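Local coordinates for protein adenylosuccinate lyase (Francisella tularensis subsp. tularensis SCHU S4, PDB 4EEI) that probably catalyses two fumarate-releasing steps of purine synthesis, splitting adenylosuccinate and its carboxamide ribotide counterpart, and binds AMP, at residues B[217-222]-B[311-316]; B[292-297]-B[307-312]. All coordinates share one frame; numbering follows the deposited sequence.

How the contacts relate
The two contacts lie next to each other, their centres 8 Å apart, and both end on helix 304-333, sharing Phe311 and Tyr312. Along the chain, 217-222 starts helix 217-244; segment 292-297 comes next, at the C-terminal part of helix 272-293 and the loop beyond; 307-312 and 311-316 follow on the third helix. Contact 1 therefore joins the first and third of these helices, whereas contact 2 joins the C-terminal region of the second to the third. The two contacts also meet directly: Ile219 CD1 lies 3.7 Å from Glu309 OE2. The pair illustrates how one bundle helix can pack against its neighbours on one side while carrying an AMP-binding arginine on another.

Contact 1 of 2, residues B[217-222]-B[311-316]; sequences DRIAKL and FYLPDN
Ile219 and Tyr312 are brought together by two quite different torsions. In Ile219, CG1 stands beside the backbone N (chi1 -75°), which places the CG2 methyl anti to that N and directs it at helix 304-333. Tyr312 has chi1 of 95°, well beyond the usual value near +60°, and although its CB leaves the helix across the line to the partner segment, the long ring carries its hydroxyl over to the isoleucine. The two side chains cross at a slant, and the closest approach is CG2 of Ile219 to OH of Tyr312, 3.2 Å. The same methyl lies 4.5 Å from Tyr312 CZ and meets a second group, CD2 of Leu313, at 4.2 Å. Leu313 also lays its CG over one face of the Tyr312 ring, 4.0 Å above the plane and toward the rim, so that the two successive residues form one surface for the methyl.

Helix 304-333 is kinked here because the proline nitrogen of Pro314 makes no bond to the preceding turn. Around the contact, Ile219 also packs on Leu102 and Ile106 of helix 94-131, and the Tyr312 ring meets His287 of helix 272-293. This is the long-helix bundle expected of the fumarase/aspartase superfamily. No hydrogen bond links the two segments: the methyl gives the phenol oxygen nothing polar, and the hydroxyl bonds instead to a water shared with Asn294 and Glu309. The chemistry thus implies apolar packing against a polar atom whose bonding need is met elsewhere.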
loop_
_atom_site.group_PDB
_atom_site.type_symbol
_atom_site.label_atom_id
_atom_site.label_comp_id
_atom_site.label_asym_id
_atom_site.label_seq_id
_atom_site.Cartn_x
_atom_site.Cartn_y
_atom_site.Cartn_z
ATOM N N ASP B 217 1.404 -16.012 7.216
ATOM C CA ASP B 217 0.595 -15.951 5.993
ATOM C C ASP B 217 -0.863 -16.348 6.224
ATOM O O ASP B 217 -1.738 -16.051 5.395
ATOM C CB ASP B 217 1.210 -16.788 4.859
ATOM C CG ASP B 217 1.169 -18.289 5.144
ATOM O OD1 ASP B 217 0.292 -18.995 4.586
ATOM O OD2 ASP B 217 2.029 -18.757 5.916
ATOM N N ARG B 218 -1.133 -17.022 7.338
ATOM C CA ARG B 218 -2.516 -17.358 7.672
ATOM C C ARG B 218 -3.233 -16.083 8.060
ATOM O O ARG B 218 -4.313 -15.782 7.550
ATOM C CB ARG B 218 -2.575 -18.387 8.808
ATOM C CG ARG B 218 -1.830 -19.684 8.485
ATOM C CD ARG B 218 -2.174 -20.801 9.468
ATOM N NE ARG B 218 -1.596 -22.087 9.048
ATOM C CZ ARG B 218 -2.217 -22.963 8.262
ATOM N NH1 ARG B 218 -3.436 -22.699 7.804
ATOM N NH2 ARG B 218 -1.628 -24.108 7.946
ATOM N N ILE B 219 -2.621 -15.315 8.956
ATOM C CA ILE B 219 -3.174 -14.014 9.309
ATOM C C ILE B 219 -3.275 -13.124 8.077
ATOM O O ILE B 219 -4.282 -12.446 7.881
ATOM C CB ILE B 219 -2.339 -13.310 10.396
ATOM C CG1 ILE B 219 -2.607 -13.964 11.755
ATOM C CG2 ILE B 219 -2.706 -11.817 10.477
ATOM C CD1 ILE B 219 -1.638 -13.539 12.856
ATOM N N ALA B 220 -2.243 -13.129 7.243
ATOM C CA ALA B 220 -2.241 -12.266 6.066
ATOM C C ALA B 220 -3.362 -12.648 5.107
ATOM O O ALA B 220 -3.936 -11.786 4.439
ATOM C CB ALA B 220 -0.891 -12.310 5.361
ATOM N N LYS B 221 -3.668 -13.937 5.019
ATOM C CA LYS B 221 -4.729 -14.372 4.127
ATOM C C LYS B 221 -6.069 -13.806 4.589
ATOM O O LYS B 221 -6.842 -13.283 3.780
ATOM C CB LYS B 221 -4.799 -15.901 4.057
ATOM C CG LYS B 221 -6.040 -16.401 3.300
ATOM C CD LYS B 221 -5.961 -17.895 2.989
ATOM C CE LYS B 221 -7.214 -18.369 2.253
ATOM N NZ LYS B 221 -7.110 -19.822 1.922
ATOM N N LEU B 222 -6.338 -13.893 5.893
ATOM C CA LEU B 222 -7.580 -13.377 6.459
ATOM C C LEU B 222 -7.683 -11.868 6.274
ATOM O O LEU B 222 -8.732 -11.355 5.873
ATOM C CB LEU B 222 -7.684 -13.729 7.950
ATOM C CG LEU B 222 -8.888 -13.133 8.697
ATOM C CD1 LEU B 222 -10.202 -13.569 8.065
ATOM C CD2 LEU B 222 -8.869 -13.521 10.171
ATOM N N PHE B 311 -1.375 -3.358 17.435
ATOM C CA PHE B 311 -2.135 -2.199 16.959
ATOM C C PHE B 311 -3.217 -2.604 15.969
ATOM O O PHE B 311 -4.392 -2.306 16.166
ATOM C CB PHE B 311 -1.221 -1.208 16.233
ATOM C CG PHE B 311 -0.432 -0.306 17.147
ATOM C CD1 PHE B 311 -1.000 0.848 17.662
ATOM C CD2 PHE B 311 0.888 -0.594 17.450
ATOM C CE1 PHE B 311 -0.258 1.687 18.485
ATOM C CE2 PHE B 311 1.634 0.245 18.257
ATOM C CZ PHE B 311 1.062 1.376 18.780
ATOM N N TYR B 312 -2.822 -3.261 14.885
ATOM C CA TYR B 312 -3.742 -3.388 13.754
ATOM C C TYR B 312 -4.791 -4.496 13.869
ATOM O O TYR B 312 -5.863 -4.375 13.286
ATOM C CB TYR B 312 -2.988 -3.450 12.413
ATOM C CG TYR B 312 -2.712 -4.843 11.897
ATOM C CD1 TYR B 312 -3.646 -5.515 11.118
ATOM C CD2 TYR B 312 -1.506 -5.475 12.165
ATOM C CE1 TYR B 312 -3.388 -6.787 10.631
ATOM C CE2 TYR B 312 -1.240 -6.753 11.684
ATOM C CZ TYR B 312 -2.187 -7.398 10.926
ATOM O OH TYR B 312 -1.935 -8.664 10.446
ATOM N N LEU B 313 -4.497 -5.576 14.588
ATOM C CA LEU B 313 -5.485 -6.656 14.686
ATOM C C LEU B 313 -6.747 -6.257 15.464
ATOM O O LEU B 313 -7.853 -6.470 14.972
ATOM C CB LEU B 313 -4.879 -7.949 15.245
ATOM C CG LEU B 313 -3.999 -8.739 14.275
ATOM C CD1 LEU B 313 -3.454 -10.003 14.958
ATOM C CD2 LEU B 313 -4.768 -9.101 13.010
ATOM N N PRO B 314 -6.602 -5.676 16.674
ATOM C CA PRO B 314 -7.844 -5.242 17.324
ATOM C C PRO B 314 -8.552 -4.145 16.527
ATOM O O PRO B 314 -9.792 -4.064 16.557
ATOM C CB PRO B 314 -7.357 -4.690 18.671
ATOM C CG PRO B 314 -6.075 -5.432 18.941
ATOM C CD PRO B 314 -5.438 -5.530 17.571
ATOM N N ASP B 315 -7.794 -3.302 15.832
ATOM C CA ASP B 315 -8.432 -2.250 15.040
ATOM C C ASP B 315 -9.126 -2.834 13.825
ATOM O O ASP B 315 -10.198 -2.391 13.450
ATOM C CB ASP B 315 -7.428 -1.202 14.572
ATOM C CG ASP B 315 -6.970 -0.293 15.689
ATOM O OD1 ASP B 315 -7.560 -0.351 16.789
ATOM O OD2 ASP B 315 -6.023 0.488 15.462
ATOM N N ASN B 316 -8.493 -3.811 13.193
ATOM C CA ASN B 316 -9.082 -4.429 12.012
ATOM C C ASN B 316 -10.423 -5.082 12.343
ATOM O O ASN B 316 -11.434 -4.817 11.696
ATOM C CB ASN B 316 -8.108 -5.443 11.410
ATOM C CG ASN B 316 -8.595 -6.001 10.095
ATOM O OD1 ASN B 316 -9.365 -6.972 10.064
ATOM N ND2 ASN B 316 -8.149 -5.394 8.996
#

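Contact 2 of 2, residues B[292-297]-B[307-312]; sequences LENCVL and SAERFY. With AMP (adenosine monophosphate), chain O; EDO (1,2-ethanediol), chain Q.
Asn294 inserts its amide among Ala308, Glu309 and Tyr312, on a type I beta turn (Glu293 to Val296) at the C-terminal part of the long helix 272-293, beside helix 304-333 of the superfamily's helical bundle. Its CG lies beside the backbone N, and ND2 reaches the neighbouring helix. This nitrogen packs 3.8 Å from the CB of Ala308 and equally near the CG of Glu309, and it approaches Tyr312 CE2 obliquely, the amide and ring planes 43° apart. The carboxylate of Glu309 stands at right angles to the amide.

No direct hydrogen bond crosses; a water does the joining. It accepts from Asn294 ND2 at 2.9 Å and donates to Glu309 OE2 at 2.7 Å, and it also bonds the Tyr312 hydroxyl, sitting in the plane of that ring at its edge. Three bonds thus hold this one molecule between the turn and the helix. OE1 of Glu309 accepts from a bound ethanediol, probably from the crystallisation liquor.

A second shell fixes the polar ends. OD1 of Asn294 is hydrogen-bonded by Arg282 of the third subunit, while Glu309 forms a salt bridge through OE2 with Arg216 and is also hydrogen-bonded through OE1 to His305. The salt bridge to Arg216 probably favours a charged carboxylate.

One residue further along, Arg310 faces AMP, its second charge partner being Asp68; Tyr5 and Arg4 of the third subunit also bind the nucleotide. At the edge of the guanidinium, a single phosphate oxygen, AMP O3P, receives NE of Arg310 at 2.9 Å (155°) and its NH2 at 3.1 Å.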
loop_
_atom_site.group_PDB
_atom_site.type_symbol
_atom_site.label_atom_id
_atom_site.label_comp_id
_atom_site.label_asym_id
_atom_site.label_seq_id
_atom_site.Cartn_x
_atom_site.Cartn_y
_atom_site.Cartn_z
ATOM N N LEU B 292 1.076 -8.432 5.084
ATOM C CA LEU B 292 1.960 -9.068 4.097
ATOM C C LEU B 292 3.421 -8.931 4.512
ATOM O O LEU B 292 4.213 -9.886 4.400
ATOM C CB LEU B 292 1.752 -8.448 2.709
ATOM C CG LEU B 292 0.398 -8.732 2.051
ATOM C CD1 LEU B 292 0.274 -7.953 0.745
ATOM C CD2 LEU B 292 0.264 -10.233 1.783
ATOM N N GLU B 293 3.789 -7.739 4.980
ATOM C CA GLU B 293 5.164 -7.511 5.451
ATOM C C GLU B 293 5.495 -8.329 6.703
ATOM O O GLU B 293 6.628 -8.793 6.862
ATOM C CB GLU B 293 5.415 -6.016 5.689
ATOM C CG GLU B 293 5.370 -5.194 4.398
ATOM C CD GLU B 293 5.531 -3.692 4.610
ATOM O OE1 GLU B 293 6.255 -3.280 5.539
ATOM O OE2 GLU B 293 4.938 -2.922 3.823
ATOM N N ASN B 294 4.520 -8.499 7.590
ATOM C CA ASN B 294 4.708 -9.318 8.794
ATOM C C ASN B 294 5.031 -10.782 8.511
ATOM O O ASN B 294 5.464 -11.507 9.413
ATOM C CB ASN B 294 3.477 -9.250 9.705
ATOM C CG ASN B 294 3.442 -7.996 10.563
ATOM O OD1 ASN B 294 4.429 -7.261 10.662
ATOM N ND2 ASN B 294 2.303 -7.760 11.214
ATOM N N CYS B 295 4.797 -11.229 7.276
ATOM C CA CYS B 295 5.121 -12.605 6.894
ATOM C C CYS B 295 6.621 -12.855 6.837
ATOM O O CYS B 295 7.086 -13.971 7.098
ATOM C CB CYS B 295 4.545 -12.938 5.516
ATOM S SG CYS B 295 2.756 -13.069 5.473
ATOM N N VAL B 296 7.378 -11.829 6.460
ATOM C CA VAL B 296 8.805 -12.016 6.168
ATOM C C VAL B 296 9.647 -11.994 7.443
ATOM O O VAL B 296 10.415 -11.052 7.686
ATOM C CB VAL B 296 9.299 -10.965 5.150
ATOM C CG1 VAL B 296 10.681 -11.339 4.614
ATOM C CG2 VAL B 296 8.295 -10.871 4.003
ATOM N N LEU B 297 9.496 -13.045 8.252
ATOM C CA LEU B 297 10.255 -13.189 9.491
ATOM C C LEU B 297 11.597 -13.884 9.273
ATOM O O LEU B 297 11.721 -14.770 8.421
ATOM C CB LEU B 297 9.432 -13.979 10.510
ATOM C CG LEU B 297 8.054 -13.389 10.819
ATOM C CD1 LEU B 297 7.336 -14.253 11.850
ATOM C CD2 LEU B 297 8.153 -11.926 11.293
ATOM N N SER B 307 4.569 -6.062 17.799
ATOM C CA SER B 307 4.091 -4.693 18.052
ATOM C C SER B 307 3.065 -4.279 17.002
ATOM O O SER B 307 2.030 -3.689 17.320
ATOM C CB SER B 307 5.252 -3.707 18.037
ATOM O OG SER B 307 5.978 -3.818 16.826
ATOM N N ALA B 308 3.346 -4.589 15.747
ATOM C CA ALA B 308 2.405 -4.260 14.670
ATOM C C ALA B 308 1.045 -4.904 14.897
ATOM O O ALA B 308 0.010 -4.239 14.806
ATOM C CB ALA B 308 2.968 -4.662 13.324
ATOM N N GLU B 309 1.044 -6.199 15.198
ATOM C CA GLU B 309 -0.207 -6.918 15.433
ATOM C C GLU B 309 -0.993 -6.363 16.616
ATOM O O GLU B 309 -2.228 -6.357 16.596
ATOM C CB GLU B 309 0.062 -8.431 15.582
ATOM C CG GLU B 309 0.419 -9.077 14.241
ATOM C CD GLU B 309 1.009 -10.482 14.346
ATOM O OE1 GLU B 309 1.355 -10.927 15.463
ATOM O OE2 GLU B 309 1.139 -11.143 13.289
ATOM N N ARG B 310 -0.295 -5.888 17.647
ATOM C CA ARG B 310 -0.985 -5.324 18.813
ATOM C C ARG B 310 -1.803 -4.093 18.456
ATOM O O ARG B 310 -2.796 -3.801 19.106
ATOM C CB ARG B 310 0.022 -4.937 19.903
ATOM C CG ARG B 310 0.769 -6.100 20.565
ATOM C CD ARG B 310 1.671 -5.544 21.669
ATOM N NE ARG B 310 2.671 -6.503 22.124
ATOM C CZ ARG B 310 2.510 -7.338 23.147
ATOM N NH1 ARG B 310 1.379 -7.346 23.840
ATOM N NH2 ARG B 310 3.492 -8.168 23.479
ATOM N N PHE B 311 -1.375 -3.358 17.435
ATOM C CA PHE B 311 -2.135 -2.199 16.959
ATOM C C PHE B 311 -3.217 -2.604 15.969
ATOM O O PHE B 311 -4.392 -2.306 16.166
ATOM C CB PHE B 311 -1.221 -1.208 16.233
ATOM C CG PHE B 311 -0.432 -0.306 17.147
ATOM C CD1 PHE B 311 -1.000 0.848 17.662
ATOM C CD2 PHE B 311 0.888 -0.594 17.450
ATOM C CE1 PHE B 311 -0.258 1.687 18.485
ATOM C CE2 PHE B 311 1.634 0.245 18.257
ATOM C CZ PHE B 311 1.062 1.376 18.780
ATOM N N TYR B 312 -2.822 -3.261 14.885
ATOM C CA TYR B 312 -3.742 -3.388 13.754
ATOM C C TYR B 312 -4.791 -4.496 13.869
ATOM O O TYR B 312 -5.863 -4.375 13.286
ATOM C CB TYR B 312 -2.988 -3.450 12.413
ATOM C CG TYR B 312 -2.712 -4.843 11.897
ATOM C CD1 TYR B 312 -3.646 -5.515 11.118
ATOM C CD2 TYR B 312 -1.506 -5.475 12.165
ATOM C CE1 TYR B 312 -3.388 -6.787 10.631
ATOM C CE2 TYR B 312 -1.240 -6.753 11.684
ATOM C CZ TYR B 312 -2.187 -7.398 10.926
ATOM O OH TYR B 312 -1.935 -8.664 10.446
HETATM P P AMP O . 6.682 -6.080 21.883
HETATM O O1P AMP O . 6.312 -4.785 22.558
HETATM O O2P AMP O . 7.775 -5.955 20.853
HETATM O O3P AMP O . 5.503 -6.908 21.440
HETATM O "O5'" AMP O . 7.348 -6.957 23.056
HETATM C "C5'" AMP O . 7.622 -8.344 22.863
HETATM C "C4'" AMP O . 7.778 -9.025 24.217
HETATM O "O4'" AMP O . 8.055 -10.417 24.040
HETATM C "C3'" AMP O . 8.938 -8.435 25.002
HETATM O "O3'" AMP O . 8.508 -8.176 26.339
HETATM C "C2'" AMP O . 9.998 -9.513 25.013
HETATM O "O2'" AMP O . 10.689 -9.543 26.263
HETATM C "C1'" AMP O . 9.206 -10.790 24.799
HETATM N N9 AMP O . 10.015 -11.803 24.080
HETATM C C8 AMP O . 11.345 -11.764 23.893
HETATM N N7 AMP O . 11.772 -12.847 23.200
HETATM C C5 AMP O . 10.694 -13.606 22.936
HETATM C C6 AMP O . 10.436 -14.886 22.238
HETATM N N6 AMP O . 11.446 -15.588 21.673
HETATM N N1 AMP O . 9.161 -15.326 22.189
HETATM C C2 AMP O . 8.149 -14.636 22.749
HETATM N N3 AMP O . 8.311 -13.469 23.395
HETATM C C4 AMP O . 9.538 -12.913 23.520
HETATM C C1 EDO Q . 0.863 -11.432 19.226
HETATM O O1 EDO Q . 1.520 -11.280 17.967
HETATM C C2 EDO Q . 0.149 -10.132 19.570
HETATM O O2 EDO Q . 1.019 -9.048 19.240
HETATM O O HOH W 1 0.365 -9.865 11.016
#